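Side-chain contacts in arabinose metabolism transcriptional repressor (Bacillus subtilis, PDB 5D4S), which binds operator DNA through a winged helix-turn-helix domain of the GntR family and probably represses genes of arabinose metabolism: residues Leu42-Ile47 and Leu76-Gln81; Pro48-Leu53 and Val59-Ile64. All coordinates share one frame; numbering follows the deposited sequence.

Interaction 1: Leu42-Ile47 and Leu76-Gln81. With nucleotides of chain C; nucleotides of chain D.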
loop_
_atom_site.group_PDB
_atom_site.type_symbol
_atom_site.label_atom_id
_atom_site.label_comp_id
_atom_site.label_asym_id
_atom_site.label_seq_id
_atom_site.Cartn_x
_atom_site.Cartn_y
_atom_site.Cartn_z
ATOM N N LEU B 42 -18.998 -5.016 -10.351
ATOM C CA LEU B 42 -19.729 -3.748 -10.396
ATOM C C LEU B 42 -19.571 -2.984 -9.088
ATOM O O LEU B 42 -19.194 -3.578 -8.084
ATOM C CB LEU B 42 -21.207 -4.005 -10.686
ATOM C CG LEU B 42 -21.451 -4.808 -11.958
ATOM C CD1 LEU B 42 -22.937 -5.075 -12.141
ATOM C CD2 LEU B 42 -20.871 -4.076 -13.155
ATOM N N PRO B 43 -19.842 -1.662 -9.097
ATOM C CA PRO B 43 -19.775 -0.880 -7.859
ATOM C C PRO B 43 -20.560 -1.515 -6.722
ATOM O O PRO B 43 -21.675 -1.998 -6.933
ATOM C CB PRO B 43 -20.389 0.458 -8.265
ATOM C CG PRO B 43 -20.006 0.592 -9.689
ATOM C CD PRO B 43 -20.119 -0.801 -10.260
ATOM N N ASP B 44 -19.941 -1.534 -5.545
ATOM C CA ASP B 44 -20.515 -2.081 -4.314
ATOM C C ASP B 44 -20.673 -3.595 -4.363
ATOM O O ASP B 44 -21.333 -4.179 -3.504
ATOM C CB ASP B 44 -21.858 -1.411 -3.996
ATOM C CG ASP B 44 -21.715 0.083 -3.771
ATOM O OD1 ASP B 44 -20.652 0.504 -3.261
ATOM O OD2 ASP B 44 -22.650 0.835 -4.118
ATOM N N GLN B 45 -20.063 -4.228 -5.361
ATOM C CA GLN B 45 -19.958 -5.683 -5.375
ATOM C C GLN B 45 -18.653 -6.097 -4.720
ATOM O O GLN B 45 -17.629 -5.407 -4.837
ATOM C CB GLN B 45 -20.031 -6.249 -6.795
ATOM C CG GLN B 45 -21.375 -6.104 -7.472
ATOM C CD GLN B 45 -21.410 -6.808 -8.816
ATOM O OE1 GLN B 45 -20.375 -7.226 -9.335
ATOM N NE2 GLN B 45 -22.603 -6.948 -9.382
ATOM N N LYS B 46 -18.687 -7.231 -4.039
ATOM C CA LYS B 46 -17.543 -7.693 -3.266
ATOM C C LYS B 46 -16.560 -8.431 -4.158
ATOM O O LYS B 46 -16.971 -9.239 -4.999
ATOM C CB LYS B 46 -18.030 -8.598 -2.132
ATOM C CG LYS B 46 -16.963 -9.105 -1.195
ATOM C CD LYS B 46 -17.546 -10.183 -0.279
ATOM C CE LYS B 46 -16.451 -10.980 0.417
ATOM N NZ LYS B 46 -15.706 -11.883 -0.506
ATOM N N ILE B 47 -15.271 -8.145 -3.997
ATOM C CA ILE B 47 -14.239 -8.923 -4.664
ATOM C C ILE B 47 -13.940 -10.125 -3.780
ATOM O O ILE B 47 -14.396 -10.163 -2.635
ATOM C CB ILE B 47 -12.952 -8.097 -4.919
ATOM C CG1 ILE B 47 -12.236 -7.758 -3.603
ATOM C CG2 ILE B 47 -13.266 -6.845 -5.722
ATOM C CD1 ILE B 47 -10.845 -7.188 -3.825
ATOM N N LEU B 76 -10.401 3.029 -6.251
ATOM C CA LEU B 76 -10.989 1.986 -7.086
ATOM C C LEU B 76 -11.756 0.958 -6.247
ATOM O O LEU B 76 -12.721 0.356 -6.715
ATOM C CB LEU B 76 -9.897 1.287 -7.894
ATOM C CG LEU B 76 -10.193 0.934 -9.351
ATOM C CD1 LEU B 76 -10.513 2.177 -10.171
ATOM C CD2 LEU B 76 -9.014 0.190 -9.960
ATOM N N LEU B 77 -11.307 0.754 -5.011
ATOM C CA LEU B 77 -11.920 -0.206 -4.089
ATOM C C LEU B 77 -12.111 0.417 -2.719
ATOM O O LEU B 77 -11.452 1.398 -2.386
ATOM C CB LEU B 77 -11.054 -1.451 -3.918
ATOM C CG LEU B 77 -10.566 -2.296 -5.090
ATOM C CD1 LEU B 77 -9.551 -3.284 -4.554
ATOM C CD2 LEU B 77 -11.738 -3.026 -5.716
ATOM N N TYR B 78 -12.984 -0.172 -1.910
ATOM C CA TYR B 78 -13.067 0.211 -0.499
ATOM C C TYR B 78 -13.254 -1.024 0.373
ATOM O O TYR B 78 -13.798 -2.025 -0.077
ATOM C CB TYR B 78 -14.193 1.224 -0.248
ATOM C CG TYR B 78 -15.604 0.717 -0.466
ATOM C CD1 TYR B 78 -16.211 0.817 -1.708
ATOM C CD2 TYR B 78 -16.344 0.174 0.582
ATOM C CE1 TYR B 78 -17.506 0.369 -1.915
ATOM C CE2 TYR B 78 -17.646 -0.273 0.382
ATOM C CZ TYR B 78 -18.216 -0.170 -0.866
ATOM O OH TYR B 78 -19.504 -0.611 -1.082
ATOM N N SER B 79 -12.783 -0.948 1.615
ATOM C CA SER B 79 -12.784 -2.098 2.505
ATOM C C SER B 79 -13.615 -1.839 3.750
ATOM O O SER B 79 -13.672 -0.718 4.245
ATOM C CB SER B 79 -11.357 -2.464 2.909
ATOM O OG SER B 79 -10.622 -2.981 1.816
ATOM N N VAL B 80 -14.265 -2.891 4.235
ATOM C CA VAL B 80 -14.962 -2.893 5.520
ATOM C C VAL B 80 -14.398 -4.056 6.311
ATOM O O VAL B 80 -14.487 -5.203 5.853
ATOM C CB VAL B 80 -16.490 -3.079 5.370
ATOM C CG1 VAL B 80 -17.162 -3.029 6.733
ATOM C CG2 VAL B 80 -17.081 -2.030 4.443
ATOM N N GLN B 81 -13.814 -3.812 7.480
ATOM C CA GLN B 81 -13.143 -4.935 8.120
ATOM C C GLN B 81 -14.193 -5.888 8.656
ATOM O O GLN B 81 -15.232 -5.474 9.175
ATOM C CB GLN B 81 -12.162 -4.493 9.206
ATOM C CG GLN B 81 -12.640 -4.405 10.582
ATOM C CD GLN B 81 -11.505 -4.147 11.568
ATOM O OE1 GLN B 81 -10.886 -5.070 12.103
ATOM N NE2 GLN B 81 -11.186 -2.878 11.752
ATOM P P DT C 8 -11.561 -9.965 3.244
ATOM O OP1 DT C 8 -12.078 -9.399 1.981
ATOM O OP2 DT C 8 -10.601 -11.108 3.241
ATOM O "O5'" DT C 8 -11.082 -8.776 4.192
ATOM C "C5'" DT C 8 -11.941 -7.645 4.357
ATOM C "C4'" DT C 8 -11.491 -6.753 5.497
ATOM O "O4'" DT C 8 -11.344 -7.545 6.707
ATOM C "C3'" DT C 8 -10.146 -6.039 5.287
ATOM O "O3'" DT C 8 -10.237 -4.727 5.811
ATOM C "C2'" DT C 8 -9.187 -6.897 6.101
ATOM C "C1'" DT C 8 -10.082 -7.305 7.263
ATOM N N1 DT C 8 -9.622 -8.526 7.979
ATOM C C2 DT C 8 -9.504 -8.479 9.344
ATOM O O2 DT C 8 -9.799 -7.506 10.005
ATOM N N3 DT C 8 -9.062 -9.624 9.914
ATOM C C4 DT C 8 -8.705 -10.787 9.280
ATOM O O4 DT C 8 -8.311 -11.772 9.905
ATOM C C5 DT C 8 -8.828 -10.767 7.844
ATOM C C7 DT C 8 -8.453 -11.975 7.038
ATOM C C6 DT C 8 -9.275 -9.644 7.268
ATOM P P DA D 17 -13.945 -2.429 16.356
ATOM O OP1 DA D 17 -13.775 -0.976 16.158
ATOM O OP2 DA D 17 -14.533 -2.995 17.588
ATOM O "O5'" DA D 17 -14.805 -2.927 15.127
ATOM C "C5'" DA D 17 -14.348 -2.674 13.827
ATOM C "C4'" DA D 17 -15.086 -3.551 12.858
ATOM O "O4'" DA D 17 -14.634 -4.913 13.016
ATOM C "C3'" DA D 17 -16.598 -3.560 13.035
ATOM O "O3'" DA D 17 -17.165 -3.168 11.810
ATOM C "C2'" DA D 17 -16.934 -5.022 13.403
ATOM C "C1'" DA D 17 -15.712 -5.789 12.877
ATOM N N9 DA D 17 -15.373 -6.998 13.640
ATOM C C8 DA D 17 -15.139 -7.089 14.993
ATOM N N7 DA D 17 -14.836 -8.306 15.398
ATOM C C5 DA D 17 -14.855 -9.061 14.233
ATOM C C6 DA D 17 -14.608 -10.429 13.970
ATOM N N6 DA D 17 -14.274 -11.334 14.907
ATOM N N1 DA D 17 -14.711 -10.836 12.693
ATOM C C2 DA D 17 -15.037 -9.954 11.748
ATOM N N3 DA D 17 -15.297 -8.661 11.870
ATOM C C4 DA D 17 -15.183 -8.268 13.142
ATOM P P DG C 9 -8.966 -3.744 5.859
ATOM O OP1 DG C 9 -9.553 -2.406 5.655
ATOM O OP2 DG C 9 -7.918 -4.237 4.939
ATOM O "O5'" DG C 9 -8.465 -3.849 7.355
ATOM C "C5'" DG C 9 -9.240 -3.239 8.379
ATOM C "C4'" DG C 9 -8.408 -3.020 9.600
ATOM O "O4'" DG C 9 -8.146 -4.304 10.238
ATOM C "C3'" DG C 9 -7.050 -2.381 9.299
ATOM O "O3'" DG C 9 -6.809 -1.340 10.239
ATOM C "C2'" DG C 9 -6.065 -3.542 9.420
ATOM C "C1'" DG C 9 -6.756 -4.502 10.385
ATOM N N9 DG C 9 -6.461 -5.918 10.107
ATOM C C8 DG C 9 -6.650 -6.601 8.924
ATOM N N7 DG C 9 -6.299 -7.865 8.990
ATOM C C5 DG C 9 -5.856 -8.024 10.299
ATOM C C6 DG C 9 -5.344 -9.171 10.969
ATOM O O6 DG C 9 -5.181 -10.317 10.532
ATOM N N1 DG C 9 -5.012 -8.890 12.292
ATOM C C2 DG C 9 -5.161 -7.656 12.889
ATOM N N2 DG C 9 -4.792 -7.562 14.168
ATOM N N3 DG C 9 -5.641 -6.587 12.281
ATOM C C4 DG C 9 -5.955 -6.836 10.992
#
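Two points of touch, one polar at Asp44 and Tyr78 and one apolar at Ile47 and Leu77, join the loop between helices 24-35 and 50-57 to the first strand of the wing in this winged helix-turn-helix domain. From Leu42 to Gln45 the loop makes a type II beta turn, closed by the backbone bond from Gln45 N to Leu42 O (2.9 Å). The Gln45 side chain leaves its backbone on the side away from the strand, and its OE1 accepts from Leu42 N at 2.8 Å, with the donor well above the carbonyl plane.

Asp44, at the third position of the turn, has positive phi (68°) and sends its carboxylate to the end of the Tyr78 ring. Tyr78 OH donates to Asp44 OD1 at 2.7 Å; the hydroxyl comes from above the carboxylate plane, while OD1 lies at the ring edge near the ring plane, and the two planes stand 74° apart. The Tyr78 ring also meets that of Phe86 from strand 84-87, the planes about 20° apart.

Lys46 turns its NZ to Ile47 O (3.0 Å). Ile47 then points toward the strand: its CG2 meets Leu77 CD2 at 4.1 Å, and its CD1 lies 4.2 Å from Leu77 CD1, the two side chains crossing at about a right angle. Helix 61-74 supplies Ile68 beside Ile47, and Leu71 and Val72 beside Leu77.

Farther along the wing, Ser79 CB comes within 3.3 Å of OP1 of DG9 of chain C, and Gln81 CB and CG lie against the sugars of DG9 of chain C and DA17 of chain D, respectively. The chemistry therefore divides the contact: a directional hydroxyl-carboxylate bond at the exposed margin sets the turn against Tyr78, while buried methyl packing joins the loop's end to the hydrophobic interior.

Interaction 2: Pro48-Leu53 and Val59-Ile64. With nucleotides of chain D; nucleotides of chain C.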
loop_
_atom_site.group_PDB
_atom_site.type_symbol
_atom_site.label_atom_id
_atom_site.label_comp_id
_atom_site.label_asym_id
_atom_site.label_seq_id
_atom_site.Cartn_x
_atom_site.Cartn_y
_atom_site.Cartn_z
ATOM N N PRO B 48 -13.179 -11.114 -4.292
ATOM C CA PRO B 48 -12.842 -12.257 -3.438
ATOM C C PRO B 48 -12.121 -11.859 -2.162
ATOM O O PRO B 48 -11.486 -10.807 -2.118
ATOM C CB PRO B 48 -11.920 -13.094 -4.321
ATOM C CG PRO B 48 -12.307 -12.746 -5.702
ATOM C CD PRO B 48 -12.650 -11.291 -5.660
ATOM N N THR B 49 -12.210 -12.705 -1.144
ATOM C CA THR B 49 -11.511 -12.473 0.112
ATOM C C THR B 49 -10.005 -12.498 -0.078
ATOM O O THR B 49 -9.507 -12.957 -1.106
ATOM C CB THR B 49 -11.864 -13.522 1.144
ATOM O OG1 THR B 49 -11.328 -14.785 0.719
ATOM C CG2 THR B 49 -13.383 -13.641 1.285
ATOM N N GLU B 50 -9.281 -12.015 0.925
ATOM C CA GLU B 50 -7.830 -11.985 0.851
ATOM C C GLU B 50 -7.297 -13.400 0.739
ATOM O O GLU B 50 -6.357 -13.633 0.013
ATOM C CB GLU B 50 -7.232 -11.254 2.069
ATOM C CG GLU B 50 -7.412 -9.744 1.977
ATOM C CD GLU B 50 -7.042 -9.005 3.272
ATOM O OE1 GLU B 50 -6.489 -9.630 4.203
ATOM O OE2 GLU B 50 -7.323 -7.793 3.357
ATOM N N ASN B 51 -7.910 -14.356 1.426
ATOM C CA ASN B 51 -7.426 -15.732 1.345
ATOM C C ASN B 51 -7.689 -16.394 -0.021
ATOM O O ASN B 51 -6.868 -17.185 -0.517
ATOM C CB ASN B 51 -8.039 -16.576 2.456
ATOM C CG ASN B 51 -7.213 -16.520 3.719
ATOM O OD1 ASN B 51 -6.491 -17.462 4.044
ATOM N ND2 ASN B 51 -7.279 -15.393 4.418
ATOM N N GLU B 52 -8.833 -16.063 -0.610
ATOM C CA GLU B 52 -9.160 -16.523 -1.954
ATOM C C GLU B 52 -8.157 -15.933 -2.940
ATOM O O GLU B 52 -7.669 -16.629 -3.828
ATOM C CB GLU B 52 -10.583 -16.136 -2.333
ATOM C CG GLU B 52 -11.624 -16.963 -1.573
ATOM C CD GLU B 52 -13.029 -16.496 -1.796
ATOM O OE1 GLU B 52 -13.214 -15.338 -2.223
ATOM O OE2 GLU B 52 -13.955 -17.296 -1.558
ATOM N N LEU B 53 -7.849 -14.653 -2.775
ATOM C CA LEU B 53 -6.887 -13.992 -3.661
ATOM C C LEU B 53 -5.481 -14.575 -3.501
ATOM O O LEU B 53 -4.766 -14.760 -4.495
ATOM C CB LEU B 53 -6.873 -12.483 -3.412
ATOM C CG LEU B 53 -8.173 -11.788 -3.829
ATOM C CD1 LEU B 53 -8.173 -10.329 -3.423
ATOM C CD2 LEU B 53 -8.424 -11.932 -5.324
ATOM N N VAL B 59 0.232 -16.000 -4.102
ATOM C CA VAL B 59 1.100 -15.041 -3.415
ATOM C C VAL B 59 0.714 -14.887 -1.931
ATOM O O VAL B 59 -0.322 -15.399 -1.490
ATOM C CB VAL B 59 1.062 -13.653 -4.110
ATOM C CG1 VAL B 59 1.443 -13.794 -5.594
ATOM C CG2 VAL B 59 -0.300 -13.013 -3.979
ATOM N N SER B 60 1.546 -14.188 -1.157
ATOM C CA SER B 60 1.292 -14.054 0.275
ATOM C C SER B 60 0.145 -13.101 0.565
ATOM O O SER B 60 -0.257 -12.328 -0.305
ATOM C CB SER B 60 2.550 -13.553 0.987
ATOM O OG SER B 60 2.846 -12.245 0.551
ATOM N N ARG B 61 -0.382 -13.141 1.789
ATOM C CA ARG B 61 -1.384 -12.158 2.190
ATOM C C ARG B 61 -0.811 -10.742 2.098
ATOM O O ARG B 61 -1.488 -9.815 1.661
ATOM C CB ARG B 61 -1.901 -12.424 3.616
ATOM C CG ARG B 61 -3.176 -11.639 3.903
ATOM C CD ARG B 61 -3.794 -11.882 5.290
ATOM N NE ARG B 61 -4.800 -10.841 5.548
ATOM C CZ ARG B 61 -5.142 -10.392 6.759
ATOM N NH1 ARG B 61 -4.593 -10.895 7.856
ATOM N NH2 ARG B 61 -6.038 -9.429 6.864
ATOM N N HIS B 62 0.449 -10.584 2.486
ATOM C CA HIS B 62 1.125 -9.291 2.385
ATOM C C HIS B 62 1.047 -8.701 0.979
ATOM O O HIS B 62 0.759 -7.513 0.796
ATOM C CB HIS B 62 2.591 -9.428 2.807
ATOM C CG HIS B 62 3.416 -8.208 2.525
ATOM N ND1 HIS B 62 3.629 -7.217 3.465
ATOM C CD2 HIS B 62 4.069 -7.811 1.408
ATOM C CE1 HIS B 62 4.397 -6.276 2.940
ATOM N NE2 HIS B 62 4.668 -6.609 1.691
ATOM N N THR B 63 1.303 -9.530 -0.026
ATOM C CA THR B 63 1.273 -9.038 -1.389
ATOM C C THR B 63 -0.150 -8.636 -1.784
ATOM O O THR B 63 -0.362 -7.574 -2.391
ATOM C CB THR B 63 1.858 -10.094 -2.333
ATOM O OG1 THR B 63 3.265 -10.205 -2.071
ATOM C CG2 THR B 63 1.631 -9.732 -3.803
ATOM N N ILE B 64 -1.136 -9.450 -1.410
ATOM C CA ILE B 64 -2.522 -9.125 -1.737
ATOM C C ILE B 64 -2.912 -7.800 -1.085
ATOM O O ILE B 64 -3.559 -6.950 -1.707
ATOM C CB ILE B 64 -3.510 -10.228 -1.272
ATOM C CG1 ILE B 64 -3.333 -11.512 -2.089
ATOM C CG2 ILE B 64 -4.960 -9.739 -1.383
ATOM C CD1 ILE B 64 -3.479 -11.308 -3.613
ATOM P P DC D 10 5.034 -13.577 -2.158
ATOM O OP1 DC D 10 5.139 -14.369 -3.393
ATOM O OP2 DC D 10 3.935 -12.606 -1.950
ATOM O "O5'" DC D 10 5.119 -14.596 -0.961
ATOM C "C5'" DC D 10 5.994 -15.711 -1.070
ATOM C "C4'" DC D 10 6.657 -15.992 0.258
ATOM O "O4'" DC D 10 7.449 -14.845 0.642
ATOM C "C3'" DC D 10 5.710 -16.146 1.436
ATOM O "O3'" DC D 10 5.111 -17.440 1.461
ATOM C "C2'" DC D 10 6.675 -15.963 2.588
ATOM C "C1'" DC D 10 7.550 -14.824 2.059
ATOM N N1 DC D 10 7.125 -13.510 2.578
ATOM C C2 DC D 10 7.579 -13.113 3.834
ATOM O O2 DC D 10 8.355 -13.860 4.444
ATOM N N3 DC D 10 7.170 -11.922 4.343
ATOM C C4 DC D 10 6.340 -11.155 3.638
ATOM N N4 DC D 10 5.969 -9.984 4.164
ATOM C C5 DC D 10 5.851 -11.553 2.360
ATOM C C6 DC D 10 6.261 -12.733 1.875
ATOM P P DT C 8 -11.561 -9.965 3.244
ATOM O OP1 DT C 8 -12.078 -9.399 1.981
ATOM O OP2 DT C 8 -10.601 -11.108 3.241
ATOM O "O5'" DT C 8 -11.082 -8.776 4.192
ATOM C "C5'" DT C 8 -11.941 -7.645 4.357
ATOM C "C4'" DT C 8 -11.491 -6.753 5.497
ATOM O "O4'" DT C 8 -11.344 -7.545 6.707
ATOM C "C3'" DT C 8 -10.146 -6.039 5.287
ATOM O "O3'" DT C 8 -10.237 -4.727 5.811
ATOM C "C2'" DT C 8 -9.187 -6.897 6.101
ATOM C "C1'" DT C 8 -10.082 -7.305 7.263
ATOM N N1 DT C 8 -9.622 -8.526 7.979
ATOM C C2 DT C 8 -9.504 -8.479 9.344
ATOM O O2 DT C 8 -9.799 -7.506 10.005
ATOM N N3 DT C 8 -9.062 -9.624 9.914
ATOM C C4 DT C 8 -8.705 -10.787 9.280
ATOM O O4 DT C 8 -8.311 -11.772 9.905
ATOM C C5 DT C 8 -8.828 -10.767 7.844
ATOM C C7 DT C 8 -8.453 -11.975 7.038
ATOM C C6 DT C 8 -9.275 -9.644 7.268
ATOM P P DG C 9 -8.966 -3.744 5.859
ATOM O OP1 DG C 9 -9.553 -2.406 5.655
ATOM O OP2 DG C 9 -7.918 -4.237 4.939
ATOM O "O5'" DG C 9 -8.465 -3.849 7.355
ATOM C "C5'" DG C 9 -9.240 -3.239 8.379
ATOM C "C4'" DG C 9 -8.408 -3.020 9.600
ATOM O "O4'" DG C 9 -8.146 -4.304 10.238
ATOM C "C3'" DG C 9 -7.050 -2.381 9.299
ATOM O "O3'" DG C 9 -6.809 -1.340 10.239
ATOM C "C2'" DG C 9 -6.065 -3.542 9.420
ATOM C "C1'" DG C 9 -6.756 -4.502 10.385
ATOM N N9 DG C 9 -6.461 -5.918 10.107
ATOM C C8 DG C 9 -6.650 -6.601 8.924
ATOM N N7 DG C 9 -6.299 -7.865 8.990
ATOM C C5 DG C 9 -5.856 -8.024 10.299
ATOM C C6 DG C 9 -5.344 -9.171 10.969
ATOM O O6 DG C 9 -5.181 -10.317 10.532
ATOM N N1 DG C 9 -5.012 -8.890 12.292
ATOM C C2 DG C 9 -5.161 -7.656 12.889
ATOM N N2 DG C 9 -4.792 -7.562 14.168
ATOM N N3 DG C 9 -5.641 -6.587 12.281
ATOM C C4 DG C 9 -5.955 -6.836 10.992
#
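Glu50 and Arg61 bridge the two helices of the helix-turn-helix motif, 50-57 and the recognition helix 61-74. Arg61 NH2 donates to the syn lone pair of Glu50 OE1 at 2.7 Å, and OE1 lies in the guanidinium plane; Arg61 NE belongs to the same salt bridge but is modelled so close to OE1 that its bond length is doubtful. Glu50 OE2 pairs with Arg65. Held at this edge, Arg61, with CG anti to the backbone N (chi1 -166°) and extended from there to NE, presents NH1 to O6 of DG9 of chain C at 2.8 Å and NH2 to its N7 at 2.7 Å, the two-pronged major-groove reading of a guanine. NH2 thus serves two acceptors, and the carboxylate probably helps fix the guanidinium's rotation.

Both helix starts hold phosphates. Glu50 N donates almost straight (177°) to OP2 of DT8 of chain C, while Thr49 and Glu52 form a capping box. At the other start, OP2 of DC10 of chain D accepts from Ser60 N and Ser60 OG, and from Thr63 OG1 at a doubtfully short distance. Ser60 OG also accepts the N-cap bond from Thr63 N (3.2 Å).

Beneath these polar groups, Ile64 crosses Leu53 at about a right angle, with CD1 on Leu53 CB at 3.6 Å. On the DNA side, the C7 methyl of DT8 of chain C sits over one face of the Arg61 guanidinium, 3.5 Å above its plane and offset toward the rim.

How the interactions relate
All four segments belong to one GntR-family winged helix-turn-helix domain, and the centres of the two interactions lie about 15 Å apart. Along the chain the order is 42-47, 48-53, 59-64, 76-81, so interaction 1 brackets interaction 2. Segment 42-47 runs directly into 48-53, and helix 61-74, which begins in interaction 2, leads to strand 77-80 of interaction 1. The contacts meet where Ile47 CD1 packs on Leu53 CD1 at 4.1 Å. Thus the wing and the helix-turn-helix share one apolar interior, and both reach DT8 and DG9 of chain C, consistent with their acting as a single DNA-contacting surface.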